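Side-chain contacts in periplasmic sugar-binding protein (Chloroflexus aurantiacus, PDB 4RXU), which binds D-glucose in the cleft between its two lobes and probably delivers it to an ABC-type sugar transporter: residues Pro38-Asp41 against Trp45-Asp48; Leu66-Gln69 against Lys74-Glu77; Ser116-Ile121 against Arg301-Asp306; Pro251-Ala256 against Lys281-Tyr286. All coordinates share one frame; numbering follows the deposited sequence.

Contact 1: residues Pro38-Asp41 against Trp45-Asp48; sequences PTKD and WIQD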
loop_
_atom_site.group_PDB
_atom_site.type_symbol
_atom_site.label_atom_id
_atom_site.label_comp_id
_atom_site.label_asym_id
_atom_site.label_seq_id
_atom_site.Cartn_x
_atom_site.Cartn_y
_atom_site.Cartn_z
ATOM N N PRO A 38 7.527 1.788 -9.933
ATOM C CA PRO A 38 6.814 0.920 -10.867
ATOM C C PRO A 38 5.977 1.627 -11.914
ATOM O O PRO A 38 5.907 1.161 -13.055
ATOM C CB PRO A 38 5.940 0.068 -9.940
ATOM C CG PRO A 38 5.705 0.970 -8.751
ATOM C CD PRO A 38 7.060 1.594 -8.553
ATOM N N THR A 39 5.345 2.738 -11.544
ATOM C CA THR A 39 4.433 3.425 -12.452
ATOM C C THR A 39 4.115 4.812 -11.934
ATOM O O THR A 39 4.083 5.018 -10.722
ATOM C CB THR A 39 3.111 2.623 -12.657
ATOM O OG1 THR A 39 2.249 3.315 -13.560
ATOM C CG2 THR A 39 2.377 2.395 -11.351
ATOM N N LYS A 40 3.846 5.736 -12.855
ATOM C CA LYS A 40 3.310 7.065 -12.509
ATOM C C LYS A 40 1.776 7.073 -12.439
ATOM O O LYS A 40 1.173 8.082 -12.114
ATOM C CB LYS A 40 3.776 8.133 -13.512
ATOM C CG LYS A 40 5.201 8.613 -13.294
ATOM C CD LYS A 40 5.340 10.111 -13.576
ATOM C CE LYS A 40 5.933 10.434 -14.935
ATOM N NZ LYS A 40 6.957 11.509 -14.811
ATOM N N ASP A 41 1.152 5.945 -12.767
ATOM C CA ASP A 41 -0.316 5.872 -12.901
ATOM C C ASP A 41 -1.011 5.424 -11.629
ATOM O O ASP A 41 -2.228 5.245 -11.594
ATOM C CB ASP A 41 -0.710 4.974 -14.070
ATOM C CG ASP A 41 -0.207 5.501 -15.388
ATOM O OD1 ASP A 41 -0.376 6.701 -15.679
ATOM O OD2 ASP A 41 0.356 4.702 -16.159
ATOM N N TRP A 45 3.292 6.638 -6.063
ATOM C CA TRP A 45 4.705 6.747 -6.466
ATOM C C TRP A 45 5.135 8.165 -6.802
ATOM O O TRP A 45 6.325 8.454 -6.797
ATOM C CB TRP A 45 5.092 5.743 -7.572
ATOM C CG TRP A 45 4.529 4.425 -7.191
ATOM C CD1 TRP A 45 3.505 3.793 -7.790
ATOM C CD2 TRP A 45 4.812 3.684 -5.990
ATOM N NE1 TRP A 45 3.141 2.675 -7.068
ATOM C CE2 TRP A 45 3.938 2.591 -5.961
ATOM C CE3 TRP A 45 5.735 3.829 -4.955
ATOM C CZ2 TRP A 45 3.936 1.670 -4.927
ATOM C CZ3 TRP A 45 5.738 2.908 -3.939
ATOM C CH2 TRP A 45 4.852 1.845 -3.930
ATOM N N ILE A 46 4.172 9.035 -7.064
ATOM C CA ILE A 46 4.443 10.455 -7.194
ATOM C C ILE A 46 4.910 11.029 -5.852
ATOM O O ILE A 46 5.809 11.874 -5.821
ATOM C CB ILE A 46 3.203 11.198 -7.737
ATOM C CG1 ILE A 46 2.670 10.538 -9.019
ATOM C CG2 ILE A 46 3.542 12.649 -8.010
ATOM C CD1 ILE A 46 3.647 10.453 -10.165
ATOM N N GLN A 47 4.329 10.550 -4.748
ATOM C CA GLN A 47 4.792 10.971 -3.423
ATOM C C GLN A 47 6.262 10.577 -3.244
ATOM O O GLN A 47 7.115 11.403 -2.894
ATOM C CB GLN A 47 3.961 10.376 -2.304
ATOM C CG GLN A 47 2.492 10.780 -2.260
ATOM C CD GLN A 47 1.924 10.560 -0.867
ATOM O OE1 GLN A 47 2.495 11.038 0.134
ATOM N NE2 GLN A 47 0.822 9.825 -0.781
ATOM N N ASP A 48 6.575 9.306 -3.499
ATOM C CA ASP A 48 7.971 8.880 -3.336
ATOM C C ASP A 48 8.915 9.628 -4.270
ATOM O O ASP A 48 9.991 10.011 -3.846
ATOM C CB ASP A 48 8.134 7.377 -3.527
ATOM C CG ASP A 48 7.245 6.594 -2.601
ATOM O OD1 ASP A 48 6.017 6.662 -2.811
ATOM O OD2 ASP A 48 7.770 5.947 -1.655
#
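Pro38 presents the CG corner of its ring to one face of the Trp45 indole. CG lies 3.6 Å from the centroid of the five-membered ring of Trp45 and 13° off its normal, a CH-pi contact; its nearest single atom is Trp45 NE1, at 3.5 Å. The two side chains cross at about a right angle. At the rim of the indole, near its plane, the backbone O of Thr39 comes within 3.2 Å of Trp45 CD1, while the Thr39 methyl CG2 approaches the same carbon at 4.0 Å. The loop keeps its shape partly through an ST turn, in which Asp41 N donates to Thr39 OG1 over 3.0 Å. Farther along, the bent Lys40 chain lays CB, CG and CD against the Ile46 tip, with Lys40 CD 3.8 Å from Ile46 CD1. Trp45 holds CG anti to its carbonyl carbon (chi1 -46°), which carries the indole back along the loop towards Pro38 and into the sugar pocket, where it touches the bound glucose. Its NE1 is hydrogen-bonded to Glu42, which also binds the sugar. With an alanine at Trp45, Pro38 would probably lose the aromatic face it rests on, and Glu42 would be left without its indole partner beside the glucose. No hydrogen bond joins the two segments, and the buried Thr39 O has no hydrogen-bond partner in the model. The turn into helix 44-59 is therefore held here by apolar and CH-pi packing, and the edge of the indole at CD1 faces that carbonyl.

Contact 2: residues Leu66-Gln69 against Lys74-Glu77; sequences LFSQ and KEKE
Lys74 NZ donates a hydrogen bond of 2.7 Å to Gln69 OE1, arriving nearly head-on to the amide carbonyl (C=O...N 166°). The lysine starts with CG anti to its backbone N (chi1 179°), then bends at chi2 and again at chi4, which curls the ammonium back over the loop; its CB meanwhile packs 3.5 Å from Ser68 O. Gln69 answers with a chain extended beyond CG that brings its amide across to the lysine. A methionine in place of Lys74 would probably leave Gln69 OE1 without this charged donor and its amide freer to turn. Deeper in, Ser68 OG sits 3.3 Å from both CA and CB of Glu75. One water joins the pair: it lies 2.8 Å from Ser68 OG and donates to Glu75 OE2 at 2.7 Å. Ser68 OG is also bonded to Asn78, and the extended Glu75 carries OE2 on to the backbone N of His95. Strand 61-67, with Ser68 just beyond it, runs parallel to strand 29-37, and helix 72-84 then leads to strand 89-92 on the far side of strand 29-37, a beta-alpha-beta crossover; this contact lies where its strand gives way to its helix.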
loop_
_atom_site.group_PDB
_atom_site.type_symbol
_atom_site.label_atom_id
_atom_site.label_comp_id
_atom_site.label_asym_id
_atom_site.label_seq_id
_atom_site.Cartn_x
_atom_site.Cartn_y
_atom_site.Cartn_z
ATOM N N LEU A 66 14.072 6.112 -12.380
ATOM C CA LEU A 66 13.400 5.576 -13.564
ATOM C C LEU A 66 12.075 4.944 -13.164
ATOM O O LEU A 66 11.967 4.302 -12.107
ATOM C CB LEU A 66 14.234 4.487 -14.231
ATOM C CG LEU A 66 15.575 4.978 -14.766
ATOM C CD1 LEU A 66 16.438 3.828 -15.255
ATOM C CD2 LEU A 66 15.381 5.993 -15.874
ATOM N N PHE A 67 11.081 5.120 -14.019
ATOM C CA PHE A 67 9.788 4.467 -13.829
ATOM C C PHE A 67 9.671 3.320 -14.830
ATOM O O PHE A 67 10.153 3.395 -15.950
ATOM C CB PHE A 67 8.594 5.432 -13.996
ATOM C CG PHE A 67 8.359 6.318 -12.803
ATOM C CD1 PHE A 67 9.050 7.511 -12.653
ATOM C CD2 PHE A 67 7.451 5.941 -11.796
ATOM C CE1 PHE A 67 8.844 8.321 -11.550
ATOM C CE2 PHE A 67 7.253 6.744 -10.693
ATOM C CZ PHE A 67 7.948 7.929 -10.570
ATOM N N SER A 68 8.935 2.301 -14.424
ATOM C CA SER A 68 8.765 1.078 -15.186
ATOM C C SER A 68 7.481 0.979 -15.997
ATOM O O SER A 68 7.281 -0.009 -16.704
ATOM C CB SER A 68 8.902 -0.113 -14.249
ATOM O OG SER A 68 10.189 -0.091 -13.636
ATOM N N GLN A 69 6.606 1.970 -15.882
ATOM C CA GLN A 69 5.350 2.024 -16.652
ATOM C C GLN A 69 4.485 0.788 -16.521
ATOM O O GLN A 69 3.802 0.359 -17.459
ATOM C CB GLN A 69 5.658 2.274 -18.095
ATOM C CG GLN A 69 6.546 3.476 -18.183
ATOM C CD GLN A 69 7.062 3.595 -19.538
ATOM O OE1 GLN A 69 8.165 3.141 -19.841
ATOM N NE2 GLN A 69 6.262 4.179 -20.399
ATOM N N LYS A 74 10.001 -3.713 -18.828
ATOM C CA LYS A 74 10.655 -2.397 -18.819
ATOM C C LYS A 74 11.447 -2.218 -17.526
ATOM O O LYS A 74 12.525 -1.660 -17.522
ATOM C CB LYS A 74 9.646 -1.270 -18.968
ATOM C CG LYS A 74 10.261 0.116 -18.950
ATOM C CD LYS A 74 11.156 0.348 -20.147
ATOM C CE LYS A 74 11.744 1.742 -20.272
ATOM N NZ LYS A 74 10.769 2.790 -20.609
ATOM N N GLU A 75 10.884 -2.685 -16.421
ATOM C CA GLU A 75 11.587 -2.656 -15.148
ATOM C C GLU A 75 12.971 -3.316 -15.229
ATOM O O GLU A 75 13.970 -2.773 -14.791
ATOM C CB GLU A 75 10.694 -3.342 -14.128
ATOM C CG GLU A 75 11.311 -3.537 -12.766
ATOM C CD GLU A 75 10.320 -4.289 -11.921
ATOM O OE1 GLU A 75 10.405 -5.548 -11.889
ATOM O OE2 GLU A 75 9.411 -3.627 -11.365
ATOM N N LYS A 76 13.001 -4.472 -15.865
ATOM C CA LYS A 76 14.242 -5.188 -16.010
ATOM C C LYS A 76 15.211 -4.384 -16.876
ATOM O O LYS A 76 16.397 -4.304 -16.538
ATOM C CB LYS A 76 14.037 -6.601 -16.570
ATOM C CG LYS A 76 15.321 -7.410 -16.546
ATOM C CD LYS A 76 15.103 -8.815 -17.039
ATOM C CE LYS A 76 16.287 -9.716 -16.713
ATOM N NZ LYS A 76 17.479 -9.159 -17.391
ATOM N N GLU A 77 14.715 -3.804 -17.964
ATOM C CA GLU A 77 15.517 -2.908 -18.789
ATOM C C GLU A 77 16.098 -1.768 -17.959
ATOM O O GLU A 77 17.286 -1.460 -18.056
ATOM C CB GLU A 77 14.680 -2.347 -19.941
ATOM C CG GLU A 77 14.200 -3.398 -20.928
ATOM C CD GLU A 77 13.941 -2.826 -22.307
ATOM O OE1 GLU A 77 13.756 -1.596 -22.418
ATOM O OE2 GLU A 77 13.921 -3.607 -23.282
HETATM O O HOH W 1 9.480 -0.967 -11.116
#

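Contact 3: residues Ser116-Ile121 against Arg301-Asp306; sequences SYDRLI and RTLVQD. With BGC (beta-D-glucopyranose), chain C.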
loop_
_atom_site.group_PDB
_atom_site.type_symbol
_atom_site.label_atom_id
_atom_site.label_comp_id
_atom_site.label_asym_id
_atom_site.label_seq_id
_atom_site.Cartn_x
_atom_site.Cartn_y
_atom_site.Cartn_z
ATOM N N SER A 116 14.967 -3.739 -1.919
ATOM C CA SER A 116 13.581 -3.744 -2.339
ATOM C C SER A 116 12.889 -2.619 -1.532
ATOM O O SER A 116 13.146 -2.466 -0.347
ATOM C CB SER A 116 12.983 -5.118 -2.054
ATOM O OG SER A 116 11.795 -5.384 -2.776
ATOM N N TYR A 117 12.064 -1.828 -2.212
ATOM C CA TYR A 117 11.554 -0.583 -1.683
ATOM C C TYR A 117 10.034 -0.598 -1.723
ATOM O O TYR A 117 9.437 -0.728 -2.784
ATOM C CB TYR A 117 12.071 0.577 -2.518
ATOM C CG TYR A 117 11.604 1.933 -2.022
ATOM C CD1 TYR A 117 12.173 2.538 -0.925
ATOM C CD2 TYR A 117 10.570 2.587 -2.657
ATOM C CE1 TYR A 117 11.716 3.761 -0.466
ATOM C CE2 TYR A 117 10.130 3.822 -2.228
ATOM C CZ TYR A 117 10.701 4.393 -1.120
ATOM O OH TYR A 117 10.230 5.608 -0.695
ATOM N N ASP A 118 9.449 -0.483 -0.534
ATOM C CA ASP A 118 8.006 -0.484 -0.282
ATOM C C ASP A 118 7.374 -1.846 -0.516
ATOM O O ASP A 118 6.691 -2.358 0.359
ATOM C CB ASP A 118 7.234 0.577 -1.056
ATOM C CG ASP A 118 5.843 0.714 -0.531
ATOM O OD1 ASP A 118 5.684 1.444 0.475
ATOM O OD2 ASP A 118 4.919 0.038 -1.064
ATOM N N ARG A 119 7.551 -2.386 -1.722
ATOM C CA ARG A 119 7.043 -3.698 -2.111
ATOM C C ARG A 119 8.200 -4.652 -2.198
ATOM O O ARG A 119 9.328 -4.253 -2.528
ATOM C CB ARG A 119 6.386 -3.646 -3.489
ATOM C CG ARG A 119 5.187 -2.752 -3.571
ATOM C CD ARG A 119 4.716 -2.660 -5.005
ATOM N NE ARG A 119 3.492 -1.907 -5.118
ATOM C CZ ARG A 119 2.933 -1.560 -6.263
ATOM N NH1 ARG A 119 3.524 -1.860 -7.411
ATOM N NH2 ARG A 119 1.792 -0.897 -6.252
ATOM N N LEU A 120 7.908 -5.913 -1.904
ATOM C CA LEU A 120 8.917 -6.945 -1.837
ATOM C C LEU A 120 9.067 -7.717 -3.153
ATOM O O LEU A 120 8.103 -8.223 -3.712
ATOM C CB LEU A 120 8.528 -7.911 -0.709
ATOM C CG LEU A 120 9.532 -8.993 -0.317
ATOM C CD1 LEU A 120 10.887 -8.407 0.056
ATOM C CD2 LEU A 120 8.938 -9.847 0.798
ATOM N N ILE A 121 10.301 -7.806 -3.638
ATOM C CA ILE A 121 10.648 -8.731 -4.714
ATOM C C ILE A 121 10.650 -10.139 -4.149
ATOM O O ILE A 121 11.250 -10.395 -3.109
ATOM C CB ILE A 121 12.035 -8.412 -5.305
ATOM C CG1 ILE A 121 11.959 -7.052 -6.001
ATOM C CG2 ILE A 121 12.444 -9.497 -6.291
ATOM C CD1 ILE A 121 13.254 -6.558 -6.600
ATOM N N ARG A 301 8.460 10.370 3.865
ATOM C CA ARG A 301 9.758 10.980 4.189
ATOM C C ARG A 301 10.687 10.004 4.919
ATOM O O ARG A 301 11.891 9.950 4.660
ATOM C CB ARG A 301 9.587 12.241 5.057
ATOM C CG ARG A 301 8.676 13.280 4.441
ATOM C CD ARG A 301 8.407 14.415 5.398
ATOM N NE ARG A 301 7.694 13.952 6.575
ATOM C CZ ARG A 301 7.314 14.726 7.579
ATOM N NH1 ARG A 301 7.600 16.029 7.565
ATOM N NH2 ARG A 301 6.675 14.183 8.607
ATOM N N THR A 302 10.105 9.215 5.822
ATOM C CA THR A 302 10.894 8.237 6.564
ATOM C C THR A 302 11.348 7.093 5.652
ATOM O O THR A 302 12.482 6.645 5.739
ATOM C CB THR A 302 10.105 7.657 7.743
ATOM O OG1 THR A 302 9.635 8.747 8.555
ATOM C CG2 THR A 302 10.960 6.711 8.598
ATOM N N LEU A 303 10.458 6.630 4.785
ATOM C CA LEU A 303 10.771 5.515 3.906
ATOM C C LEU A 303 11.928 5.919 2.986
ATOM O O LEU A 303 12.907 5.176 2.816
ATOM C CB LEU A 303 9.538 5.120 3.094
ATOM C CG LEU A 303 9.582 3.681 2.554
ATOM C CD1 LEU A 303 9.304 2.669 3.651
ATOM C CD2 LEU A 303 8.609 3.485 1.403
ATOM N N VAL A 304 11.818 7.113 2.405
ATOM C CA VAL A 304 12.837 7.628 1.520
ATOM C C VAL A 304 14.174 7.738 2.247
ATOM O O VAL A 304 15.214 7.308 1.734
ATOM C CB VAL A 304 12.392 8.983 0.934
ATOM C CG1 VAL A 304 13.577 9.825 0.477
ATOM C CG2 VAL A 304 11.391 8.754 -0.196
ATOM N N GLN A 305 14.164 8.345 3.431
ATOM C CA GLN A 305 15.429 8.528 4.160
ATOM C C GLN A 305 16.035 7.187 4.552
ATOM O O GLN A 305 17.238 7.018 4.490
ATOM C CB GLN A 305 15.272 9.434 5.380
ATOM C CG GLN A 305 16.553 10.200 5.726
ATOM C CD GLN A 305 16.944 11.210 4.652
ATOM O OE1 GLN A 305 16.098 11.930 4.100
ATOM N NE2 GLN A 305 18.223 11.261 4.344
ATOM N N ASP A 306 15.187 6.231 4.955
ATOM C CA ASP A 306 15.661 4.884 5.301
ATOM C C ASP A 306 16.383 4.249 4.127
ATOM O O ASP A 306 17.441 3.657 4.276
ATOM C CB ASP A 306 14.520 3.997 5.786
ATOM C CG ASP A 306 14.158 4.248 7.224
ATOM O OD1 ASP A 306 14.880 4.990 7.938
ATOM O OD2 ASP A 306 13.139 3.664 7.641
HETATM C C2 BGC C . 1.713 0.771 -1.589
HETATM C C3 BGC C . 0.512 1.642 -1.282
HETATM C C4 BGC C . -0.134 2.083 -2.587
HETATM C C5 BGC C . -0.423 0.886 -3.494
HETATM C C6 BGC C . -0.913 1.275 -4.870
HETATM C C1 BGC C . 1.140 -0.398 -2.373
HETATM O O1 BGC C . 2.062 -1.434 -2.548
HETATM O O2 BGC C . 2.321 0.350 -0.363
HETATM O O3 BGC C . 0.961 2.763 -0.526
HETATM O O4 BGC C . -1.410 2.680 -2.283
HETATM O O5 BGC C . 0.738 0.094 -3.652
HETATM O O6 BGC C . -0.074 2.261 -5.477
#
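Leu303 is the first residue of segment 301-306 to meet the end of strand 113-117, where it approaches Tyr117 from the opposite direction. With CG anti to the backbone N (chi1 -158°), it sets CD2 3.4 Å from Tyr117 CZ, an oblique approach to the phenol, while Leu303 CG lies 3.7 Å from Tyr117 CE1. The same methyl also touches Asp118, at about a right angle to that side chain, CD2 standing 3.7 Å from Asp118 OD1. That oxygen is paired with Arg44, and the other one, OD2, accepts from glucose O2 at 2.7 Å, so the leucine backs a carboxylate that holds sugar. This is the usual layout of a periplasmic binding protein lobe, with ligand-binding residues on loops at the carboxyl ends of parallel strands. Here the chain folds into a gamma turn at Asp118, closed by a weak bond from Arg119 N to Tyr117 O, and Ser116 OG ties the loop further by donating to Arg119 O and accepting from Ile121 N. The extended Arg119 brings its guanidinium up to glucose edge-on: NE donates to O1 of the sugar and NH2 to its ring oxygen O5, both at 3.0 Å and both nearly straight (169°). Glu42 forms a salt bridge with the same NH2. Next on the helix, Val304 puts CG2 3.4 Å from Tyr117 OH, a hydroxyl that is hydrogen-bonded to Asp48.

Contact 4: residues Pro251-Ala256 against Lys281-Tyr286; sequences PNDGTA and KASVQY. With BGC (beta-D-glucopyranose), chain C.
Asp253 and Ser283 meet where the starts of two helices come together, and the residue before Asp253 is a glucose ligand. Asn252 turns CG between its backbone N and carbonyl carbon (chi1 78°), which directs the two ends of the amide to different tasks. ND2 donates to glucose O4 over 2.9 Å, nearly straight at 168°. OD1 takes two bonds from Thr255, one from N at 3.1 Å and one from OG1 at 2.7 Å, reaching it from opposite faces of the amide plane. Asn252 is thus the N-cap of helix 253-264, and the capping bond from Thr255 N, together with the one from its hydroxyl, probably fixes the rotation of the very amide that reads the sugar. Asp253 leans on the second helix, its CB 3.1 Å from Ser283 OG and its CG 3.4 Å from Ser283 CB. Helix 253-264 belongs to a beta-alpha-beta unit of the second lobe, linking parallel strands 246-249 and 269-274, which lie side by side. Both polar groups of this close pair have partners nearby: Asp253 OD1 is bonded to Thr295 and Gln292, and OD2 to the backbone N of Glu280, while Ser283 OG is bonded to Gln292 and Arg257. Ala256 N then bonds to Asn252 O at 2.9 Å, completing the first helical turn.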
loop_
_atom_site.group_PDB
_atom_site.type_symbol
_atom_site.label_atom_id
_atom_site.label_comp_id
_atom_site.label_asym_id
_atom_site.label_seq_id
_atom_site.Cartn_x
_atom_site.Cartn_y
_atom_site.Cartn_z
ATOM N N PRO A 251 -8.762 -0.455 0.062
ATOM C CA PRO A 251 -7.359 -0.739 0.398
ATOM C C PRO A 251 -6.423 0.460 0.329
ATOM O O PRO A 251 -5.402 0.459 0.983
ATOM C CB PRO A 251 -6.972 -1.814 -0.634
ATOM C CG PRO A 251 -7.858 -1.521 -1.811
ATOM C CD PRO A 251 -9.165 -1.086 -1.206
ATOM N N ASN A 252 -6.762 1.486 -0.456
ATOM C CA ASN A 252 -5.957 2.708 -0.421
ATOM C C ASN A 252 -6.819 3.916 -0.697
ATOM O O ASN A 252 -8.010 3.776 -0.911
ATOM C CB ASN A 252 -4.731 2.644 -1.354
ATOM C CG ASN A 252 -5.065 2.866 -2.819
ATOM O OD1 ASN A 252 -6.229 2.866 -3.241
ATOM N ND2 ASN A 252 -4.014 3.014 -3.628
ATOM N N ASP A 253 -6.217 5.100 -0.728
ATOM C CA ASP A 253 -6.996 6.344 -0.841
ATOM C C ASP A 253 -7.762 6.517 -2.142
ATOM O O ASP A 253 -8.968 6.799 -2.123
ATOM C CB ASP A 253 -6.104 7.548 -0.580
ATOM C CG ASP A 253 -5.861 7.767 0.902
ATOM O OD1 ASP A 253 -6.512 7.101 1.734
ATOM O OD2 ASP A 253 -5.052 8.652 1.235
ATOM N N GLY A 254 -7.085 6.363 -3.279
ATOM C CA GLY A 254 -7.790 6.600 -4.523
ATOM C C GLY A 254 -8.926 5.612 -4.701
ATOM O O GLY A 254 -10.022 5.972 -5.121
ATOM N N THR A 255 -8.668 4.339 -4.411
ATOM C CA THR A 255 -9.743 3.360 -4.543
ATOM C C THR A 255 -10.874 3.626 -3.528
ATOM O O THR A 255 -12.046 3.420 -3.844
ATOM C CB THR A 255 -9.225 1.901 -4.437
ATOM O OG1 THR A 255 -8.654 1.649 -3.142
ATOM C CG2 THR A 255 -8.227 1.563 -5.545
ATOM N N ALA A 256 -10.515 4.103 -2.328
ATOM C CA ALA A 256 -11.511 4.520 -1.335
ATOM C C ALA A 256 -12.442 5.611 -1.860
ATOM O O ALA A 256 -13.659 5.548 -1.638
ATOM C CB ALA A 256 -10.830 4.984 -0.062
ATOM N N LYS A 281 -3.758 13.827 -0.918
ATOM C CA LYS A 281 -4.392 15.111 -0.619
ATOM C C LYS A 281 -5.899 15.063 -0.823
ATOM O O LYS A 281 -6.655 15.557 0.010
ATOM C CB LYS A 281 -3.735 16.242 -1.409
ATOM C CG LYS A 281 -2.310 16.500 -0.940
ATOM C CD LYS A 281 -1.632 17.619 -1.706
ATOM C CE LYS A 281 -0.198 17.834 -1.294
ATOM N NZ LYS A 281 0.405 18.947 -2.081
ATOM N N ALA A 282 -6.329 14.462 -1.933
ATOM C CA ALA A 282 -7.754 14.428 -2.247
ATOM C C ALA A 282 -8.496 13.624 -1.207
ATOM O O ALA A 282 -9.661 13.904 -0.928
ATOM C CB ALA A 282 -8.008 13.871 -3.650
ATOM N N SER A 283 -7.846 12.609 -0.641
ATOM C CA SER A 283 -8.499 11.853 0.436
ATOM C C SER A 283 -8.476 12.578 1.766
ATOM O O SER A 283 -9.394 12.415 2.572
ATOM C CB SER A 283 -7.912 10.441 0.618
ATOM O OG SER A 283 -8.412 9.573 -0.369
ATOM N N VAL A 284 -7.416 13.336 2.029
ATOM C CA VAL A 284 -7.415 14.182 3.228
ATOM C C VAL A 284 -8.622 15.122 3.157
ATOM O O VAL A 284 -9.348 15.303 4.145
ATOM C CB VAL A 284 -6.106 14.975 3.375
ATOM C CG1 VAL A 284 -6.162 15.927 4.577
ATOM C CG2 VAL A 284 -4.948 14.008 3.558
ATOM N N GLN A 285 -8.871 15.677 1.969
ATOM C CA GLN A 285 -10.021 16.565 1.821
ATOM C C GLN A 285 -11.326 15.801 2.014
ATOM O O GLN A 285 -12.233 16.286 2.667
ATOM C CB GLN A 285 -9.999 17.273 0.483
ATOM C CG GLN A 285 -10.936 18.482 0.437
ATOM C CD GLN A 285 -10.623 19.543 1.487
ATOM O OE1 GLN A 285 -9.538 20.104 1.488
ATOM N NE2 GLN A 285 -11.563 19.774 2.426
ATOM N N TYR A 286 -11.457 14.618 1.416
ATOM C CA TYR A 286 -12.648 13.787 1.710
ATOM C C TYR A 286 -12.827 13.548 3.198
ATOM O O TYR A 286 -13.951 13.557 3.681
ATOM C CB TYR A 286 -12.610 12.433 1.017
ATOM C CG TYR A 286 -13.239 12.363 -0.370
ATOM C CD1 TYR A 286 -13.160 13.421 -1.276
ATOM C CD2 TYR A 286 -13.858 11.185 -0.808
ATOM C CE1 TYR A 286 -13.729 13.325 -2.542
ATOM C CE2 TYR A 286 -14.416 11.073 -2.073
ATOM C CZ TYR A 286 -14.368 12.145 -2.930
ATOM O OH TYR A 286 -14.920 12.022 -4.167
HETATM C C2 BGC C . 1.713 0.771 -1.589
HETATM C C3 BGC C . 0.512 1.642 -1.282
HETATM C C4 BGC C . -0.134 2.083 -2.587
HETATM C C5 BGC C . -0.423 0.886 -3.494
HETATM C C6 BGC C . -0.913 1.275 -4.870
HETATM C C1 BGC C . 1.140 -0.398 -2.373
HETATM O O1 BGC C . 2.062 -1.434 -2.548
HETATM O O2 BGC C . 2.321 0.350 -0.363
HETATM O O3 BGC C . 0.961 2.763 -0.526
HETATM O O4 BGC C . -1.410 2.680 -2.283
HETATM O O5 BGC C . 0.738 0.094 -3.652
HETATM O O6 BGC C . -0.074 2.261 -5.477
#

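Contacts 1, 2 and 3 belong to the lobe built on the sheet that includes strands 29-37, 61-67 and 113-117; contact 4 lies in the other lobe, beside the four-stranded parallel sheet. Contacts 1 and 2 follow each other along the chain, their centres 12 Å apart, and touch through Phe67. Contact 1 also touches contact 3, centre to centre 13 Å, by way of Asp48 and Tyr117. Contact 4 falls in sequence between the two halves of contact 3, because the chain enters the second lobe and returns. Although their centres are 21 Å apart, contacts 3 and 4 bind the same glucose, which therefore bridges the lobes across the cleft.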